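Local coordinates for O-methyltransferase (Coxiella burnetii, PDB 3TR6), which probably transfers methyl groups from S-adenosylmethionine to oxygen atoms of its substrates, and here carries S-adenosylhomocysteine and a nickel ion, at residues R39-Y44 with D98-A103; Q54-L59 with I80-A85; D127-L132 with Y157-K162; N152-Y157 with N198-K203. All blocks are in the same frame, centred on the assembly; numbering follows the deposited sequence.

Contact 1 of 4, residues R39-Y44 with D98-A103; sequences RSFSTY and DEKSTA
Phe41 lays its ring against the first turn of helix 99-111, and Lys100 is its main partner. This is a cation-pi contact, though an off-centre one: Lys100 NZ stands 4.5 Å from the centroid of the Phe41 ring and 27° off its normal. The lysine chain is extended, and it and the Phe41 side chain slide past each other in opposite directions; the same ammonium comes near Ser40 O without bonding to it. Apolar contact accompanies the charge. Lys100 CD lies 3.8 Å from Phe41 CE1, obliquely to the ring as Ser101 CA does, and Ser101 CB is 3.9 Å from Phe41 CE1. In this Rossmann-like methyltransferase the helix follows strand 91-96, whose last residue, Asp96, binds S-adenosylhomocysteine; Asp98 touches that ligand too. Hydrogen bonds within the helix start fix the platform. Asp98 is the N-cap, and its OD2 takes Ser101 N at 2.9 Å, nearly along the C-O axis, as well as Ser101 OG at 2.8 Å on the anti side of the carboxylate. With chi1 at 58°, the serine hydroxyl folds back toward its own helix start, leaving CB for Phe41. Thr75 also packs on both Phe41 and Ser101.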
loop_
_atom_site.group_PDB
_atom_site.type_symbol
_atom_site.label_atom_id
_atom_site.label_comp_id
_atom_site.label_asym_id
_atom_site.label_seq_id
_atom_site.Cartn_x
_atom_site.Cartn_y
_atom_site.Cartn_z
ATOM N N ARG A 39 11.828 7.232 -25.855
ATOM C CA ARG A 39 12.331 7.664 -27.148
ATOM C C ARG A 39 13.679 8.388 -27.068
ATOM O O ARG A 39 14.509 8.254 -27.965
ATOM C CB ARG A 39 11.291 8.555 -27.834
ATOM C CG ARG A 39 11.748 9.150 -29.151
ATOM C CD ARG A 39 10.588 9.771 -29.913
ATOM N NE ARG A 39 9.894 10.803 -29.144
ATOM C CZ ARG A 39 10.348 12.040 -28.967
ATOM N NH1 ARG A 39 11.511 12.407 -29.491
ATOM N NH2 ARG A 39 9.641 12.911 -28.257
ATOM N N SER A 40 13.900 9.138 -25.991
ATOM C CA SER A 40 15.042 10.046 -25.920
ATOM C C SER A 40 16.161 9.608 -24.979
ATOM O O SER A 40 17.268 10.136 -25.054
ATOM C CB SER A 40 14.575 11.448 -25.523
ATOM O OG SER A 40 13.502 11.883 -26.338
ATOM N N PHE A 41 15.881 8.662 -24.089
ATOM C CA PHE A 41 16.861 8.274 -23.074
ATOM C C PHE A 41 17.171 6.782 -23.070
ATOM O O PHE A 41 16.277 5.949 -22.915
ATOM C CB PHE A 41 16.399 8.718 -21.686
ATOM C CG PHE A 41 16.351 10.210 -21.514
ATOM C CD1 PHE A 41 17.372 10.876 -20.857
ATOM C CD2 PHE A 41 15.292 10.948 -22.018
ATOM C CE1 PHE A 41 17.336 12.244 -20.698
ATOM C CE2 PHE A 41 15.253 12.320 -21.865
ATOM C CZ PHE A 41 16.278 12.968 -21.203
ATOM N N SER A 42 18.446 6.451 -23.238
ATOM C CA SER A 42 18.874 5.058 -23.220
ATOM C C SER A 42 18.679 4.477 -21.829
ATOM O O SER A 42 18.666 3.261 -21.647
ATOM C CB SER A 42 20.341 4.934 -23.643
ATOM O OG SER A 42 21.199 5.659 -22.778
ATOM N N THR A 43 18.522 5.361 -20.850
ATOM C CA THR A 43 18.376 4.958 -19.459
ATOM C C THR A 43 16.914 4.942 -19.041
ATOM O O THR A 43 16.605 4.862 -17.855
ATOM C CB THR A 43 19.158 5.895 -18.521
ATOM O OG1 THR A 43 18.851 7.261 -18.837
ATOM C CG2 THR A 43 20.656 5.666 -18.668
ATOM N N TYR A 44 16.025 5.005 -20.029
ATOM C CA TYR A 44 14.580 5.060 -19.812
ATOM C C TYR A 44 14.056 4.046 -18.793
ATOM O O TYR A 44 13.069 4.306 -18.110
ATOM C CB TYR A 44 13.849 4.852 -21.141
ATOM C CG TYR A 44 13.829 3.406 -21.587
ATOM C CD1 TYR A 44 12.732 2.595 -21.323
ATOM C CD2 TYR A 44 14.916 2.845 -22.251
ATOM C CE1 TYR A 44 12.712 1.268 -21.716
ATOM C CE2 TYR A 44 14.904 1.516 -22.651
ATOM C CZ TYR A 44 13.799 0.734 -22.381
ATOM O OH TYR A 44 13.778 -0.587 -22.773
ATOM N N ASP A 98 21.522 15.298 -12.698
ATOM C CA ASP A 98 21.572 15.258 -14.155
ATOM C C ASP A 98 20.744 16.379 -14.779
ATOM O O ASP A 98 19.532 16.449 -14.582
ATOM C CB ASP A 98 21.088 13.894 -14.658
ATOM C CG ASP A 98 21.291 13.713 -16.152
ATOM O OD1 ASP A 98 22.427 13.396 -16.563
ATOM O OD2 ASP A 98 20.315 13.877 -16.915
ATOM N N GLU A 99 21.404 17.247 -15.541
ATOM C CA GLU A 99 20.744 18.410 -16.125
ATOM C C GLU A 99 19.831 18.055 -17.292
ATOM O O GLU A 99 18.744 18.617 -17.430
ATOM C CB GLU A 99 21.778 19.434 -16.588
ATOM C CG GLU A 99 22.780 19.815 -15.523
ATOM C CD GLU A 99 23.617 21.013 -15.918
ATOM O OE1 GLU A 99 23.429 21.522 -17.046
ATOM O OE2 GLU A 99 24.456 21.448 -15.101
ATOM N N LYS A 100 20.280 17.129 -18.131
ATOM C CA LYS A 100 19.536 16.767 -19.332
ATOM C C LYS A 100 18.136 16.260 -18.997
ATOM O O LYS A 100 17.147 16.748 -19.542
ATOM C CB LYS A 100 20.303 15.720 -20.145
ATOM C CG LYS A 100 19.695 15.413 -21.507
ATOM C CD LYS A 100 20.331 14.171 -22.126
ATOM C CE LYS A 100 19.626 13.760 -23.415
ATOM N NZ LYS A 100 20.006 12.381 -23.852
ATOM N N SER A 101 18.057 15.286 -18.095
ATOM C CA SER A 101 16.777 14.682 -17.736
ATOM C C SER A 101 15.867 15.624 -16.943
ATOM O O SER A 101 14.658 15.661 -17.172
ATOM C CB SER A 101 16.987 13.373 -16.973
ATOM O OG SER A 101 17.752 13.571 -15.804
ATOM N N THR A 102 16.444 16.383 -16.017
ATOM C CA THR A 102 15.655 17.289 -15.189
ATOM C C THR A 102 15.070 18.438 -16.006
ATOM O O THR A 102 14.032 18.997 -15.650
ATOM C CB THR A 102 16.459 17.848 -13.999
ATOM O OG1 THR A 102 17.660 18.467 -14.474
ATOM C CG2 THR A 102 16.820 16.731 -13.027
ATOM N N ALA A 103 15.733 18.784 -17.104
ATOM C CA ALA A 103 15.234 19.834 -17.984
ATOM C C ALA A 103 13.906 19.411 -18.603
ATOM O O ALA A 103 12.975 20.211 -18.717
ATOM C CB ALA A 103 16.253 20.152 -19.064
#

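Contact 2 of 4, residues Q54-L59 with I80-A85; sequences QLLALL and IAMGLA
Two helices on one face of the Rossmann-like sheet pack side by side here, helix 50-63, which leads into strand 67-71, and helix 77-83, which follows that strand, meeting at Ala57 and Met82. Small residues let the backbones come close: the CA atoms of Ala57 and Met82 are 4.7 Å apart. Ala57 puts its methyl CB 3.7 Å from Ala81 O, so a side chain of one helix rests on the peptide backbone of the other. The same CB meets Ala85 CB at 4.0 Å, while Ala85 CB in turn sits beside Ala57 O. These are van der Waals contacts, and no hydrogen bond passes between the two segments.

Beside the alanines, the longer side chains touch near their roots. Leu56 CB meets Met82 CG at 3.8 Å, the methionine being a selenomethionine with SE in place of sulfur. In Met82 the CG is set anti to the carbonyl carbon (chi1 -73°), which brings it across to the leucine; the chain then bends at its last torsion.

Beneath the pair lies strand 141-146, where Leu56 and Met82 both touch Tyr145 and Met82 also reaches Leu143. Leu30 of helix 28-40 packs on Ala81, and on the far flank of helix 50-63 Leu55 and Leu58 pack against Ile212 and Ile210 of the second subunit.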
loop_
_atom_site.group_PDB
_atom_site.type_symbol
_atom_site.label_atom_id
_atom_site.label_comp_id
_atom_site.label_asym_id
_atom_site.label_seq_id
_atom_site.Cartn_x
_atom_site.Cartn_y
_atom_site.Cartn_z
ATOM N N GLN A 54 1.415 5.293 -9.087
ATOM C CA GLN A 54 0.011 5.483 -8.753
ATOM C C GLN A 54 -0.243 5.206 -7.276
ATOM O O GLN A 54 -1.060 5.876 -6.644
ATOM C CB GLN A 54 -0.873 4.593 -9.623
ATOM C CG GLN A 54 -2.345 4.676 -9.286
ATOM C CD GLN A 54 -3.214 4.042 -10.347
ATOM O OE1 GLN A 54 -2.922 4.138 -11.540
ATOM N NE2 GLN A 54 -4.287 3.383 -9.921
ATOM N N LEU A 55 0.461 4.214 -6.737
ATOM C CA LEU A 55 0.383 3.891 -5.320
ATOM C C LEU A 55 0.945 5.034 -4.484
ATOM O O LEU A 55 0.409 5.356 -3.425
ATOM C CB LEU A 55 1.151 2.599 -5.028
ATOM C CG LEU A 55 1.513 2.297 -3.567
ATOM C CD1 LEU A 55 0.264 2.161 -2.699
ATOM C CD2 LEU A 55 2.368 1.042 -3.480
ATOM N N LEU A 56 2.030 5.636 -4.964
ATOM C CA LEU A 56 2.627 6.790 -4.304
ATOM C C LEU A 56 1.637 7.946 -4.242
ATOM O O LEU A 56 1.500 8.607 -3.215
ATOM C CB LEU A 56 3.891 7.237 -5.035
ATOM C CG LEU A 56 5.123 6.338 -4.978
ATOM C CD1 LEU A 56 6.250 6.964 -5.781
ATOM C CD2 LEU A 56 5.553 6.099 -3.540
ATOM N N ALA A 57 0.955 8.186 -5.356
ATOM C CA ALA A 57 -0.043 9.246 -5.428
ATOM C C ALA A 57 -1.152 9.005 -4.411
ATOM O O ALA A 57 -1.628 9.941 -3.767
ATOM C CB ALA A 57 -0.617 9.345 -6.836
ATOM N N LEU A 58 -1.559 7.747 -4.264
ATOM C CA LEU A 58 -2.604 7.398 -3.311
ATOM C C LEU A 58 -2.146 7.654 -1.877
ATOM O O LEU A 58 -2.937 8.074 -1.036
ATOM C CB LEU A 58 -3.041 5.940 -3.483
ATOM C CG LEU A 58 -4.293 5.510 -2.705
ATOM C CD1 LEU A 58 -5.546 6.198 -3.240
ATOM C CD2 LEU A 58 -4.467 4.004 -2.742
ATOM N N LEU A 59 -0.867 7.409 -1.607
ATOM C CA LEU A 59 -0.311 7.631 -0.276
ATOM C C LEU A 59 -0.271 9.111 0.093
ATOM O O LEU A 59 -0.544 9.481 1.234
ATOM C CB LEU A 59 1.090 7.028 -0.175
ATOM C CG LEU A 59 1.154 5.503 -0.235
ATOM C CD1 LEU A 59 2.596 5.029 -0.189
ATOM C CD2 LEU A 59 0.349 4.898 0.894
ATOM N N ILE A 80 6.040 14.170 -10.589
ATOM C CA ILE A 80 4.775 14.651 -11.127
ATOM C C ILE A 80 3.597 13.810 -10.640
ATOM O O ILE A 80 2.519 14.336 -10.363
ATOM C CB ILE A 80 4.796 14.661 -12.663
ATOM C CG1 ILE A 80 5.829 15.676 -13.166
ATOM C CG2 ILE A 80 3.418 14.969 -13.214
ATOM C CD1 ILE A 80 6.083 15.612 -14.657
ATOM N N ALA A 81 3.808 12.501 -10.538
ATOM C CA ALA A 81 2.770 11.600 -10.053
ATOM C C ALA A 81 2.313 12.028 -8.665
ATOM O O ALA A 81 1.115 12.159 -8.403
ATOM C CB ALA A 81 3.276 10.170 -10.028
HETATM N N MSE A 82 3.279 12.251 -7.781
HETATM C CA MSE A 82 2.990 12.703 -6.428
HETATM C C MSE A 82 2.559 14.164 -6.407
HETATM O O MSE A 82 1.667 14.541 -5.647
HETATM C CB MSE A 82 4.198 12.492 -5.514
HETATM C CG MSE A 82 4.437 11.042 -5.144
HETATM SE SE MSE A 82 5.969 10.796 -3.978
HETATM C CE MSE A 82 7.405 11.180 -5.242
ATOM N N GLY A 83 3.197 14.980 -7.243
ATOM C CA GLY A 83 2.846 16.385 -7.352
ATOM C C GLY A 83 1.369 16.597 -7.637
ATOM O O GLY A 83 0.738 17.473 -7.055
ATOM N N LEU A 84 0.813 15.785 -8.532
ATOM C CA LEU A 84 -0.593 15.903 -8.907
ATOM C C LEU A 84 -1.544 15.541 -7.768
ATOM O O LEU A 84 -2.711 15.938 -7.772
ATOM C CB LEU A 84 -0.892 15.034 -10.130
ATOM C CG LEU A 84 -0.246 15.469 -11.445
ATOM C CD1 LEU A 84 -0.271 14.336 -12.456
ATOM C CD2 LEU A 84 -0.930 16.715 -11.999
ATOM N N ALA A 85 -1.047 14.781 -6.799
ATOM C CA ALA A 85 -1.879 14.332 -5.687
ATOM C C ALA A 85 -1.793 15.280 -4.493
ATOM O O ALA A 85 -2.604 15.202 -3.569
ATOM C CB ALA A 85 -1.495 12.916 -5.275
#

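Contact 3 of 4, residues D127-L132 with Y157-K162; sequences DTLAEL and YEESLK
Glu159 meets Leu129 and Ala130 where two neighbouring helices of the Rossmann-like fold run along the same face of the sheet: helix 125-133 leads into strand 141-146, and helix 153-163 carries the chain on from it to strand 168-173. The backbones stay apart, the nearest CA atoms being those of Leu129 and Glu159 at 6.8 Å, and side chains fill the groove between them.

Starting at the root of Glu159, CB points toward the other helix and receives Leu129 CD1 at 3.7 Å, the closest approach between the two segments. The leucine comes across the glutamate at a slant, using one methyl of its branch. At the next atom the course is set by chi1 (-65°): CG lies beside the backbone N, anti to the carbonyl carbon. A second turn at chi2 (-72°) then bends the chain instead of letting it run straight out, and this carries the carboxylate over Ala130. There OE1 lies 4.2 Å from Ala130 CA, a loose contact and no hydrogen bond. Below the acidic end the seam is apolar, for Leu129 also packs on Tyr156 and Leu163 of helix 153-163.

The remaining carboxylate oxygen turns back to its own helix, where Glu159 OE2 and Lys162 NZ form a long salt bridge of 3.7 Å, one turn further on.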
loop_
_atom_site.group_PDB
_atom_site.type_symbol
_atom_site.label_atom_id
_atom_site.label_comp_id
_atom_site.label_asym_id
_atom_site.label_seq_id
_atom_site.Cartn_x
_atom_site.Cartn_y
_atom_site.Cartn_z
ATOM N N ASP A 127 23.918 16.166 -0.428
ATOM C CA ASP A 127 24.112 17.566 -0.059
ATOM C C ASP A 127 22.794 18.270 0.248
ATOM O O ASP A 127 22.682 18.981 1.244
ATOM C CB ASP A 127 24.861 18.317 -1.166
ATOM C CG ASP A 127 26.262 17.779 -1.395
ATOM O OD1 ASP A 127 26.802 17.103 -0.491
ATOM O OD2 ASP A 127 26.827 18.037 -2.478
ATOM N N THR A 128 21.804 18.074 -0.618
ATOM C CA THR A 128 20.481 18.660 -0.430
ATOM C C THR A 128 19.868 18.241 0.903
ATOM O O THR A 128 19.249 19.050 1.593
ATOM C CB THR A 128 19.534 18.265 -1.572
ATOM O OG1 THR A 128 20.064 18.736 -2.818
ATOM C CG2 THR A 128 18.152 18.865 -1.358
ATOM N N LEU A 129 20.046 16.974 1.266
ATOM C CA LEU A 129 19.502 16.457 2.516
ATOM C C LEU A 129 20.211 17.041 3.734
ATOM O O LEU A 129 19.584 17.294 4.765
ATOM C CB LEU A 129 19.568 14.926 2.553
ATOM C CG LEU A 129 18.689 14.161 1.563
ATOM C CD1 LEU A 129 18.694 12.683 1.902
ATOM C CD2 LEU A 129 17.270 14.704 1.570
ATOM N N ALA A 130 21.519 17.244 3.617
ATOM C CA ALA A 130 22.298 17.790 4.722
ATOM C C ALA A 130 22.002 19.272 4.916
ATOM O O ALA A 130 21.963 19.762 6.042
ATOM C CB ALA A 130 23.786 17.560 4.497
ATOM N N GLU A 131 21.785 19.983 3.816
ATOM C CA GLU A 131 21.381 21.378 3.898
ATOM C C GLU A 131 20.051 21.487 4.617
ATOM O O GLU A 131 19.911 22.279 5.546
ATOM C CB GLU A 131 21.277 22.004 2.512
ATOM C CG GLU A 131 22.621 22.165 1.819
ATOM C CD GLU A 131 22.487 22.528 0.342
ATOM O OE1 GLU A 131 21.342 22.765 -0.105
ATOM O OE2 GLU A 131 23.522 22.567 -0.365
ATOM N N LEU A 132 19.081 20.679 4.196
ATOM C CA LEU A 132 17.759 20.683 4.814
ATOM C C LEU A 132 17.828 20.499 6.329
ATOM O O LEU A 132 17.160 21.214 7.076
ATOM C CB LEU A 132 16.863 19.613 4.188
ATOM C CG LEU A 132 16.340 19.898 2.778
ATOM C CD1 LEU A 132 15.476 18.747 2.281
ATOM C CD2 LEU A 132 15.564 21.203 2.752
ATOM N N TYR A 157 18.218 6.858 3.530
ATOM C CA TYR A 157 17.231 6.339 4.464
ATOM C C TYR A 157 17.446 6.970 5.830
ATOM O O TYR A 157 16.515 7.498 6.444
ATOM C CB TYR A 157 17.353 4.814 4.557
ATOM C CG TYR A 157 16.462 4.160 5.592
ATOM C CD1 TYR A 157 15.140 3.849 5.302
ATOM C CD2 TYR A 157 16.948 3.835 6.853
ATOM C CE1 TYR A 157 14.322 3.244 6.239
ATOM C CE2 TYR A 157 16.137 3.230 7.801
ATOM C CZ TYR A 157 14.823 2.938 7.488
ATOM O OH TYR A 157 14.008 2.334 8.422
ATOM N N GLU A 158 18.691 6.916 6.290
ATOM C CA GLU A 158 19.069 7.450 7.591
ATOM C C GLU A 158 18.753 8.940 7.688
ATOM O O GLU A 158 18.263 9.417 8.711
ATOM C CB GLU A 158 20.557 7.208 7.840
ATOM C CG GLU A 158 20.860 6.710 9.235
ATOM C CD GLU A 158 20.092 5.453 9.574
ATOM O OE1 GLU A 158 20.061 4.530 8.737
ATOM O OE2 GLU A 158 19.512 5.392 10.675
ATOM N N GLU A 159 19.032 9.667 6.613
ATOM C CA GLU A 159 18.752 11.093 6.556
ATOM C C GLU A 159 17.251 11.356 6.488
ATOM O O GLU A 159 16.754 12.322 7.071
ATOM C CB GLU A 159 19.453 11.723 5.352
ATOM C CG GLU A 159 20.969 11.685 5.431
ATOM C CD GLU A 159 21.523 12.649 6.462
ATOM O OE1 GLU A 159 21.772 13.821 6.105
ATOM O OE2 GLU A 159 21.712 12.236 7.627
ATOM N N SER A 160 16.535 10.492 5.778
ATOM C CA SER A 160 15.095 10.647 5.617
ATOM C C SER A 160 14.348 10.447 6.933
ATOM O O SER A 160 13.288 11.028 7.143
ATOM C CB SER A 160 14.561 9.694 4.546
ATOM O OG SER A 160 14.980 10.098 3.255
ATOM N N LEU A 161 14.900 9.620 7.815
ATOM C CA LEU A 161 14.313 9.441 9.137
ATOM C C LEU A 161 14.371 10.737 9.936
ATOM O O LEU A 161 13.393 11.134 10.565
ATOM C CB LEU A 161 15.014 8.322 9.904
ATOM C CG LEU A 161 14.394 6.932 9.787
ATOM C CD1 LEU A 161 15.157 5.941 10.650
ATOM C CD2 LEU A 161 12.934 6.981 10.191
ATOM N N LYS A 162 15.523 11.395 9.903
ATOM C CA LYS A 162 15.710 12.642 10.632
ATOM C C LYS A 162 14.734 13.707 10.141
ATOM O O LYS A 162 14.210 14.492 10.930
ATOM C CB LYS A 162 17.149 13.146 10.473
ATOM C CG LYS A 162 18.227 12.222 11.027
ATOM C CD LYS A 162 19.615 12.783 10.732
ATOM C CE LYS A 162 20.714 11.999 11.435
ATOM N NZ LYS A 162 20.893 10.625 10.882
#

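Contact 4 of 4, residues N152-Y157 with N198-K203; sequences NTDLYY and NQKVYK
The Tyr157 ring carries Val201 on one face: CG2 stands over it 4.1 Å from the centroid, 25° off the normal, a CH-pi contact displaced toward the rim. The nearest ring atom is CZ, 3.8 Å from Val201 CG2. Lys200 comes in obliquely, its CE 4.0 Å from Tyr157 CE2, and Phe197 makes an edge-to-face pair with the same ring. The hydroxyl of Tyr157 is hydrogen-bonded to Asp204 OD2, so packing and a polar bond together fix how the ring is turned.

A second flat group is the carboxylate of Asp154. Lys200 NZ donates to Asp154 OD1 at 2.7 Å, and OD1 receives it on its syn lone pair, in a salt bridge where the two side chains cross at about a right angle. Asp154 reaches it because CG stands anti to the backbone N (chi1 -170°), bringing the carboxylate closer to helix 189-203 than its CB direction would suggest. The lysine bends at chi2 and again at chi4, and its aliphatic part passes the tyrosine on the way. Glu158 forms a second salt bridge with NZ, so two acids share this ammonium, which would probably stabilise its positive charge.

The axes of the short segments 153-157 and 198-203 come within 11.8 Å of each other at a shallow 26°, a spacing spanned by side chains alone. Helix 189-203 meets the second subunit as well, with Tyr202 OH bonded to Leu24 O of that chain. Such near-parallel helices lying along one face of the sheet are characteristic of the Rossmann-like methyltransferase fold, and here Tyr156 of helix 153-163 touches the bound S-adenosylhomocysteine.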
loop_
_atom_site.group_PDB
_atom_site.type_symbol
_atom_site.label_atom_id
_atom_site.label_comp_id
_atom_site.label_asym_id
_atom_site.label_seq_id
_atom_site.Cartn_x
_atom_site.Cartn_y
_atom_site.Cartn_z
ATOM N N ASN A 152 23.822 4.647 -2.181
ATOM C CA ASN A 152 23.564 5.561 -1.076
ATOM C C ASN A 152 22.201 5.416 -0.406
ATOM O O ASN A 152 21.783 6.313 0.326
ATOM C CB ASN A 152 23.734 7.013 -1.537
ATOM C CG ASN A 152 25.179 7.465 -1.527
ATOM O OD1 ASN A 152 25.967 7.041 -0.680
ATOM N ND2 ASN A 152 25.534 8.336 -2.466
ATOM N N THR A 153 21.502 4.305 -0.636
ATOM C CA THR A 153 20.147 4.187 -0.099
ATOM C C THR A 153 20.122 4.181 1.430
ATOM O O THR A 153 19.200 4.727 2.029
ATOM C CB THR A 153 19.354 2.963 -0.650
ATOM O OG1 THR A 153 19.769 1.769 0.022
ATOM C CG2 THR A 153 19.546 2.810 -2.149
ATOM N N ASP A 154 21.124 3.574 2.061
ATOM C CA ASP A 154 21.181 3.563 3.524
ATOM C C ASP A 154 21.364 4.975 4.065
ATOM O O ASP A 154 20.652 5.398 4.974
ATOM C CB ASP A 154 22.295 2.651 4.046
ATOM C CG ASP A 154 22.209 2.430 5.550
ATOM O OD1 ASP A 154 21.432 1.554 5.977
ATOM O OD2 ASP A 154 22.910 3.137 6.304
ATOM N N LEU A 155 22.324 5.700 3.498
ATOM C CA LEU A 155 22.513 7.110 3.815
ATOM C C LEU A 155 21.205 7.887 3.677
ATOM O O LEU A 155 20.743 8.505 4.635
ATOM C CB LEU A 155 23.576 7.730 2.906
ATOM C CG LEU A 155 23.764 9.244 3.047
ATOM C CD1 LEU A 155 24.228 9.601 4.452
ATOM C CD2 LEU A 155 24.741 9.765 2.009
ATOM N N TYR A 156 20.616 7.853 2.481
ATOM C CA TYR A 156 19.357 8.546 2.214
ATOM C C TYR A 156 18.249 8.139 3.182
ATOM O O TYR A 156 17.431 8.962 3.587
ATOM C CB TYR A 156 18.894 8.282 0.782
ATOM C CG TYR A 156 19.850 8.758 -0.285
ATOM C CD1 TYR A 156 20.684 9.849 -0.067
ATOM C CD2 TYR A 156 19.913 8.115 -1.516
ATOM C CE1 TYR A 156 21.556 10.281 -1.048
ATOM C CE2 TYR A 156 20.779 8.543 -2.496
ATOM C CZ TYR A 156 21.599 9.623 -2.260
ATOM O OH TYR A 156 22.463 10.041 -3.245
ATOM N N TYR A 157 18.218 6.858 3.530
ATOM C CA TYR A 157 17.231 6.339 4.464
ATOM C C TYR A 157 17.446 6.970 5.830
ATOM O O TYR A 157 16.515 7.498 6.444
ATOM C CB TYR A 157 17.353 4.814 4.557
ATOM C CG TYR A 157 16.462 4.160 5.592
ATOM C CD1 TYR A 157 15.140 3.849 5.302
ATOM C CD2 TYR A 157 16.948 3.835 6.853
ATOM C CE1 TYR A 157 14.322 3.244 6.239
ATOM C CE2 TYR A 157 16.137 3.230 7.801
ATOM C CZ TYR A 157 14.823 2.938 7.488
ATOM O OH TYR A 157 14.008 2.334 8.422
ATOM N N ASN A 198 17.816 -4.409 3.298
ATOM C CA ASN A 198 16.505 -4.990 3.560
ATOM C C ASN A 198 16.407 -5.617 4.944
ATOM O O ASN A 198 15.379 -5.505 5.607
ATOM C CB ASN A 198 16.138 -6.014 2.484
ATOM C CG ASN A 198 15.836 -5.374 1.144
ATOM O OD1 ASN A 198 15.477 -4.201 1.069
ATOM N ND2 ASN A 198 15.976 -6.148 0.073
ATOM N N GLN A 199 17.479 -6.276 5.375
ATOM C CA GLN A 199 17.527 -6.866 6.709
ATOM C C GLN A 199 17.584 -5.783 7.779
ATOM O O GLN A 199 16.973 -5.910 8.839
ATOM C CB GLN A 199 18.725 -7.807 6.850
ATOM C CG GLN A 199 18.599 -9.094 6.049
ATOM C CD GLN A 199 17.503 -10.016 6.575
ATOM O OE1 GLN A 199 16.999 -9.834 7.688
ATOM N NE2 GLN A 199 17.131 -11.016 5.774
ATOM N N LYS A 200 18.322 -4.718 7.492
ATOM C CA LYS A 200 18.437 -3.589 8.405
ATOM C C LYS A 200 17.068 -2.960 8.683
ATOM O O LYS A 200 16.710 -2.722 9.839
ATOM C CB LYS A 200 19.409 -2.550 7.841
ATOM C CG LYS A 200 19.638 -1.343 8.731
ATOM C CD LYS A 200 18.805 -0.156 8.281
ATOM C CE LYS A 200 19.283 1.129 8.939
ATOM N NZ LYS A 200 20.704 1.432 8.601
ATOM N N VAL A 201 16.308 -2.704 7.621
ATOM C CA VAL A 201 14.979 -2.114 7.747
ATOM C C VAL A 201 14.000 -3.054 8.449
ATOM O O VAL A 201 13.214 -2.629 9.292
ATOM C CB VAL A 201 14.408 -1.703 6.375
ATOM C CG1 VAL A 201 12.922 -1.401 6.486
ATOM C CG2 VAL A 201 15.159 -0.508 5.821
ATOM N N TYR A 202 14.056 -4.331 8.092
ATOM C CA TYR A 202 13.206 -5.346 8.703
ATOM C C TYR A 202 13.419 -5.427 10.219
ATOM O O TYR A 202 12.492 -5.731 10.975
ATOM C CB TYR A 202 13.467 -6.708 8.052
ATOM C CG TYR A 202 12.704 -7.853 8.673
ATOM C CD1 TYR A 202 11.317 -7.864 8.678
ATOM C CD2 TYR A 202 13.374 -8.927 9.248
ATOM C CE1 TYR A 202 10.615 -8.907 9.246
ATOM C CE2 TYR A 202 12.682 -9.976 9.817
ATOM C CZ TYR A 202 11.301 -9.962 9.812
ATOM O OH TYR A 202 10.604 -11.006 10.375
ATOM N N LYS A 203 14.643 -5.143 10.656
ATOM C CA LYS A 203 14.995 -5.213 12.070
ATOM C C LYS A 203 14.862 -3.861 12.766
ATOM O O LYS A 203 14.850 -3.786 13.994
ATOM C CB LYS A 203 16.419 -5.755 12.243
ATOM C CG LYS A 203 16.540 -7.257 12.057
ATOM C CD LYS A 203 15.595 -7.983 13.007
ATOM C CE LYS A 203 15.694 -9.493 12.863
ATOM N NZ LYS A 203 14.731 -10.192 13.760
#

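Contact 2 is the buried one, built of alanines, leucine and methionine with no polar bond between its segments; contacts 1, 3 and 4 are only partly buried and each brings a charged side chain to the interface. That charge meets an aromatic ring in contact 1, stays with its own helix in contact 3, and bridges two helices in contact 4. Contacts 3 and 4 share helix 153-163 and Tyr157, and they touch through Glu158 OE1 and Lys200 NZ, 3.2 Å apart. Contacts 2 and 4 lie on opposite sides of the chain's centre, yet both reach the second subunit. Contacts 1 and 4 each include a residue of the S-adenosylhomocysteine pocket.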